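Long-range contacts in uncharacterized protein A6V7T0 (Pseudomonas aeruginosa, PDB 3K12), which is of unknown function but belongs to the YjgF-like family of small trimeric alpha-beta proteins: residues 25-29 / 40-44; 66-70 / 96-100. One frame throughout, in Å; residues are numbered along the deposited sequence. Where two conformers were deposited one is given.

Contact 1. Residues 25-29 / 40-44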
loop_
_atom_site.group_PDB
_atom_site.type_symbol
_atom_site.label_atom_id
_atom_site.label_comp_id
_atom_site.label_asym_id
_atom_site.label_seq_id
_atom_site.Cartn_x
_atom_site.Cartn_y
_atom_site.Cartn_z
ATOM N N GLY D 25 -6.236 -8.031 -0.019
ATOM C CA GLY D 25 -5.389 -8.844 0.832
ATOM C C GLY D 25 -5.525 -10.319 0.525
ATOM O O GLY D 25 -6.629 -10.896 0.573
ATOM N N GLN D 26 -4.403 -10.925 0.176
ATOM C CA GLN D 26 -4.360 -12.348 -0.173
ATOM C C GLN D 26 -3.634 -13.135 0.893
ATOM O O GLN D 26 -2.474 -12.831 1.222
ATOM C CB GLN D 26 -3.616 -12.517 -1.495
ATOM C CG GLN D 26 -4.358 -11.955 -2.710
ATOM C CD GLN D 26 -5.690 -12.622 -2.910
ATOM O OE1 GLN D 26 -5.763 -13.834 -3.004
ATOM N NE2 GLN D 26 -6.765 -11.828 -2.960
ATOM N N VAL D 27 -4.303 -14.163 1.427
ATOM C CA VAL D 27 -3.710 -15.064 2.429
ATOM C C VAL D 27 -3.907 -16.515 1.967
ATOM O O VAL D 27 -4.675 -16.764 1.045
ATOM C CB VAL D 27 -4.324 -14.876 3.819
ATOM C CG1 VAL D 27 -4.106 -13.441 4.296
ATOM C CG2 VAL D 27 -5.816 -15.204 3.786
ATOM N N ALA D 28 -3.204 -17.449 2.599
ATOM C CA ALA D 28 -3.268 -18.851 2.171
ATOM C C ALA D 28 -4.613 -19.460 2.539
ATOM O O ALA D 28 -5.038 -19.368 3.684
ATOM C CB ALA D 28 -2.143 -19.645 2.837
ATOM N N ASP D 29 -5.259 -20.088 1.559
ATOM C CA ASP D 29 -6.485 -20.868 1.798
ATOM C C ASP D 29 -6.274 -21.951 2.861
ATOM O O ASP D 29 -7.163 -22.217 3.677
ATOM C CB ASP D 29 -6.940 -21.534 0.508
ATOM C CG ASP D 29 -7.813 -20.634 -0.343
ATOM O OD1 ASP D 29 -8.267 -19.575 0.153
ATOM O OD2 ASP D 29 -8.058 -20.994 -1.521
ATOM N N ARG D 40 3.461 -19.750 -1.916
ATOM C CA ARG D 40 3.093 -20.359 -3.191
ATOM C C ARG D 40 1.580 -20.298 -3.398
ATOM O O ARG D 40 1.134 -19.963 -4.486
ATOM C CB ARG D 40 3.470 -21.839 -3.188
ATOM C CG ARG D 40 4.916 -22.122 -3.006
ATOM C CD ARG D 40 5.215 -23.642 -2.753
ATOM N NE ARG D 40 6.667 -23.772 -2.732
ATOM C CZ ARG D 40 7.408 -23.561 -3.823
ATOM N NH1 ARG D 40 8.726 -23.611 -3.777
ATOM N NH2 ARG D 40 6.797 -23.296 -4.964
ATOM N N GLN D 41 0.823 -20.673 -2.370
ATOM C CA GLN D 41 -0.654 -20.617 -2.443
ATOM C C GLN D 41 -1.144 -19.225 -2.846
ATOM O O GLN D 41 -2.018 -19.088 -3.714
ATOM C CB GLN D 41 -1.322 -20.979 -1.127
ATOM C CG GLN D 41 -1.273 -22.469 -0.748
ATOM C CD GLN D 41 -1.919 -22.697 0.594
ATOM O OE1 GLN D 41 -3.098 -22.385 0.790
ATOM N NE2 GLN D 41 -1.139 -23.204 1.555
ATOM N N ILE D 42 -0.575 -18.205 -2.201
ATOM C CA ILE D 42 -0.958 -16.822 -2.452
ATOM C C ILE D 42 -0.581 -16.406 -3.859
ATOM O O ILE D 42 -1.404 -15.852 -4.574
ATOM C CB ILE D 42 -0.331 -15.891 -1.402
ATOM C CG1 ILE D 42 -1.009 -16.085 -0.037
ATOM C CG2 ILE D 42 -0.409 -14.411 -1.864
ATOM C CD1 ILE D 42 -0.185 -15.560 1.111
ATOM N N LEU D 43 0.667 -16.665 -4.274
ATOM C CA LEU D 43 1.062 -16.299 -5.605
ATOM C C LEU D 43 0.272 -17.042 -6.666
ATOM O O LEU D 43 -0.009 -16.480 -7.728
ATOM C CB LEU D 43 2.573 -16.484 -5.815
ATOM C CG LEU D 43 3.438 -15.514 -4.978
ATOM C CD1 LEU D 43 4.902 -16.006 -5.003
ATOM C CD2 LEU D 43 3.371 -14.127 -5.562
ATOM N N GLU D 44 -0.090 -18.311 -6.384
ATOM C CA GLU D 44 -0.930 -19.006 -7.356
ATOM C C GLU D 44 -2.324 -18.390 -7.470
ATOM O O GLU D 44 -2.845 -18.261 -8.589
ATOM C CB GLU D 44 -1.063 -20.494 -7.077
ATOM C CG GLU D 44 -2.014 -21.096 -8.084
ATOM C CD GLU D 44 -2.007 -22.582 -8.108
ATOM O OE1 GLU D 44 -1.940 -23.140 -9.227
ATOM O OE2 GLU D 44 -2.090 -23.173 -7.015
#

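Contact 2. Residues 66-70 / 96-100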
loop_
_atom_site.group_PDB
_atom_site.type_symbol
_atom_site.label_atom_id
_atom_site.label_comp_id
_atom_site.label_asym_id
_atom_site.label_seq_id
_atom_site.Cartn_x
_atom_site.Cartn_y
_atom_site.Cartn_z
ATOM N N LEU D 66 3.090 -8.330 3.903
ATOM C CA LEU D 66 2.989 -8.259 5.359
ATOM C C LEU D 66 3.394 -9.632 5.876
ATOM O O LEU D 66 2.723 -10.616 5.603
ATOM C CB LEU D 66 1.554 -7.871 5.782
ATOM C CG LEU D 66 0.923 -6.693 5.037
ATOM C CD1 LEU D 66 -0.542 -6.563 5.444
ATOM C CD2 LEU D 66 1.691 -5.420 5.414
ATOM N N LEU D 67 4.495 -9.679 6.614
ATOM C CA LEU D 67 5.097 -10.939 7.034
ATOM C C LEU D 67 4.890 -11.107 8.528
ATOM O O LEU D 67 5.190 -10.200 9.289
ATOM C CB LEU D 67 6.584 -10.941 6.652
ATOM C CG LEU D 67 7.377 -12.195 7.023
ATOM C CD1 LEU D 67 6.971 -13.416 6.192
ATOM C CD2 LEU D 67 8.848 -11.914 6.706
ATOM N N ALA D 68 4.372 -12.259 8.963
ATOM C CA ALA D 68 4.050 -12.433 10.386
ATOM C C ALA D 68 5.269 -12.625 11.295
ATOM O O ALA D 68 5.249 -12.162 12.438
ATOM C CB ALA D 68 3.054 -13.586 10.579
ATOM N N HIS D 69 6.297 -13.304 10.788
ATOM C CA HIS D 69 7.422 -13.772 11.605
ATOM C C HIS D 69 8.729 -13.565 10.871
ATOM O O HIS D 69 8.906 -14.020 9.732
ATOM C CB HIS D 69 7.275 -15.262 11.942
ATOM C CG HIS D 69 5.968 -15.627 12.563
ATOM N ND1 HIS D 69 5.615 -15.248 13.841
ATOM C CD2 HIS D 69 4.931 -16.351 12.080
ATOM C CE1 HIS D 69 4.408 -15.714 14.114
ATOM N NE2 HIS D 69 3.972 -16.385 13.064
ATOM N N ARG D 70 9.672 -12.913 11.554
ATOM C CA ARG D 70 10.991 -12.615 11.004
ATOM C C ARG D 70 11.725 -13.833 10.451
ATOM O O ARG D 70 12.370 -13.746 9.398
ATOM C CB ARG D 70 11.850 -11.972 12.094
ATOM C CG ARG D 70 13.269 -11.710 11.643
ATOM C CD ARG D 70 14.020 -10.930 12.692
ATOM N NE ARG D 70 13.539 -9.550 12.773
ATOM C CZ ARG D 70 13.815 -8.612 11.867
ATOM N NH1 ARG D 70 14.551 -8.910 10.796
ATOM N NH2 ARG D 70 13.338 -7.382 12.032
ATOM N N LEU D 96 7.159 -6.424 8.932
ATOM C CA LEU D 96 6.553 -7.402 9.822
ATOM C C LEU D 96 5.238 -6.819 10.307
ATOM O O LEU D 96 5.133 -5.602 10.566
ATOM C CB LEU D 96 7.495 -7.716 10.987
ATOM C CG LEU D 96 8.802 -8.421 10.588
ATOM C CD1 LEU D 96 9.733 -8.627 11.793
ATOM C CD2 LEU D 96 8.589 -9.767 9.925
ATOM N N ALA D 97 4.211 -7.657 10.366
ATOM C CA ALA D 97 2.893 -7.197 10.787
ATOM C C ALA D 97 2.175 -8.301 11.537
ATOM O O ALA D 97 2.415 -9.479 11.287
ATOM C CB ALA D 97 2.071 -6.744 9.586
ATOM N N GLU D 98 1.315 -7.910 12.481
ATOM C CA GLU D 98 0.357 -8.835 13.078
ATOM C C GLU D 98 -0.887 -8.932 12.185
ATOM O O GLU D 98 -1.552 -7.927 11.917
ATOM C CB GLU D 98 -0.028 -8.407 14.503
ATOM C CG GLU D 98 -0.898 -9.434 15.230
ATOM C CD GLU D 98 -1.175 -9.068 16.702
ATOM O OE1 GLU D 98 -0.654 -8.030 17.181
ATOM O OE2 GLU D 98 -1.932 -9.815 17.366
ATOM N N LEU D 99 -1.176 -10.142 11.718
ATOM C CA LEU D 99 -2.310 -10.392 10.837
ATOM C C LEU D 99 -3.512 -10.846 11.654
ATOM O O LEU D 99 -3.379 -11.222 12.838
ATOM C CB LEU D 99 -1.953 -11.419 9.739
ATOM C CG LEU D 99 -0.627 -11.066 9.042
ATOM C CD1 LEU D 99 -0.253 -12.135 8.054
ATOM C CD2 LEU D 99 -0.701 -9.706 8.329
ATOM N N ILE D 100 -4.686 -10.801 11.035
ATOM C CA ILE D 100 -5.905 -11.060 11.790
ATOM C C ILE D 100 -5.971 -12.516 12.276
ATOM O O ILE D 100 -6.328 -12.766 13.437
ATOM C CB ILE D 100 -7.164 -10.671 10.990
ATOM C CG1 ILE D 100 -7.208 -9.162 10.701
ATOM C CG2 ILE D 100 -8.427 -11.042 11.751
ATOM C CD1 ILE D 100 -7.089 -8.256 11.907
HETATM O O HOH W 1 2.990 -11.727 13.786
#

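Contact 1. Residues 25-29 / 40-44
Q41 is the first residue of helix segment 40-44 to meet the chain leaving strand 20-26. CG of Q41 stands beside its own backbone N (chi1 -73°), and from there the chain runs straight out, carrying the terminal amide to the turn at A28 and D29. The methyl of A28 rests against this amide, with A28 CB 3.6 Å from Q41 OE1 and 3.8 Å from Q41 CD. Although D29 N approaches Q41 OE1 to 3.2 Å, the angle is too poor for a hydrogen bond. The oxygen instead accepts the next amide, that of D30, so a helix side chain holds the turn through its backbone. A weak hydrogen bond from Q41 NE2 to D37, one turn earlier in the helix, steadies the other side of the amide.

I42 follows and does most of the apolar packing. Its two branches divide the work: CG2, anti to the backbone N, lies 3.7 Å from Q26 CB, whereas CG1 presses on the main chain itself, 3.5 Å from V27 C. Beyond it the terminal CD1 reaches Q26 O at 3.6 Å. V27 turns its own side chain away from the helix, which leaves its peptide open to this approach. The closest CA pair is A28 and I42, 5.6 Å apart. I42 also touches V106 and M108 of strand 106-113, while the buried amide of Q26, bent back at chi2, hydrogen-bonds to N45 one turn further along the helix and to G24 O. Helix packing of this kind, against one face of a sheet and the exit of a central strand, is characteristic of the alpha-beta fold of YjgF-like proteins.

Contact 2. Residues 66-70 / 96-100
L67 and L96 come together through different first torsions: CG of L67 is anti to its backbone N (chi1 180°), whereas that of L96 lies beside the N. The two side chains consequently run side by side on the same face of the sheet, their CD2 methyls 3.9 Å apart. L96 extends further, and its other methyl, CD1, sits over one face of the R70 guanidinium, 3.8 Å from R70 NH2. R70 CG is anti to the backbone N, and a bend at chi3 folds the arginine across L96 at about a right angle. The same guanidinium reaches another chain, where it hydrogen-bonds to the carbonyl oxygens of L99 and I100 of the third subunit.

Beneath the side chains, L67 and L96 form a parallel beta bridge. A97 N donates to L67 O at 2.9 Å, with an N-H...O angle of 158°; the donor stands 37° out of the carbonyl plane. The same oxygen receives a CA-H...O contact from L96 CA at 3.2 Å. Further on, A68 CA makes a nearly straight CA-H...O contact with A97 O, at 3.5 Å. A water donates to A68 O and, more weakly, to A97 O, bridging the two segments where they leave the sheet.

On the other side of the bridge, L66 CB packs against the methyl of A97 and, at 3.9 Å, against L99 CD2. L99, whose CB points toward the strand, also touches W104 of the same loop and S95 of the second subunit. Parallel pairing of strands 60-67 and 91-96, with helix 73-83 in the connection, marks a beta-alpha-beta unit of the YjgF-like fold, here with the loop that follows strand 91-96 at the interface between subunits of the trimer.

From the N terminus, the chain first runs through strands 3-7, 12-17 and 20-26, and contact 1 closes the short excursion from the last of these into helix 35-52. After that helix comes strand 60-67, at whose end contact 2 opens; the chain then passes through helix 73-83 and strand 91-96 before contact 2 closes. The two loops are therefore in series, neither nested nor crossed. The centres of the two contacts lie about 14 Å apart and the contacts do not touch, yet both reach the same mixed sheet. Contact 1 fastens a helix to it close to the centre of the subunit; contact 2, farther out, joins the ends of two neighbouring strands where both other subunits come close. Strand 106-113 lies between strands 20-26 and 60-67.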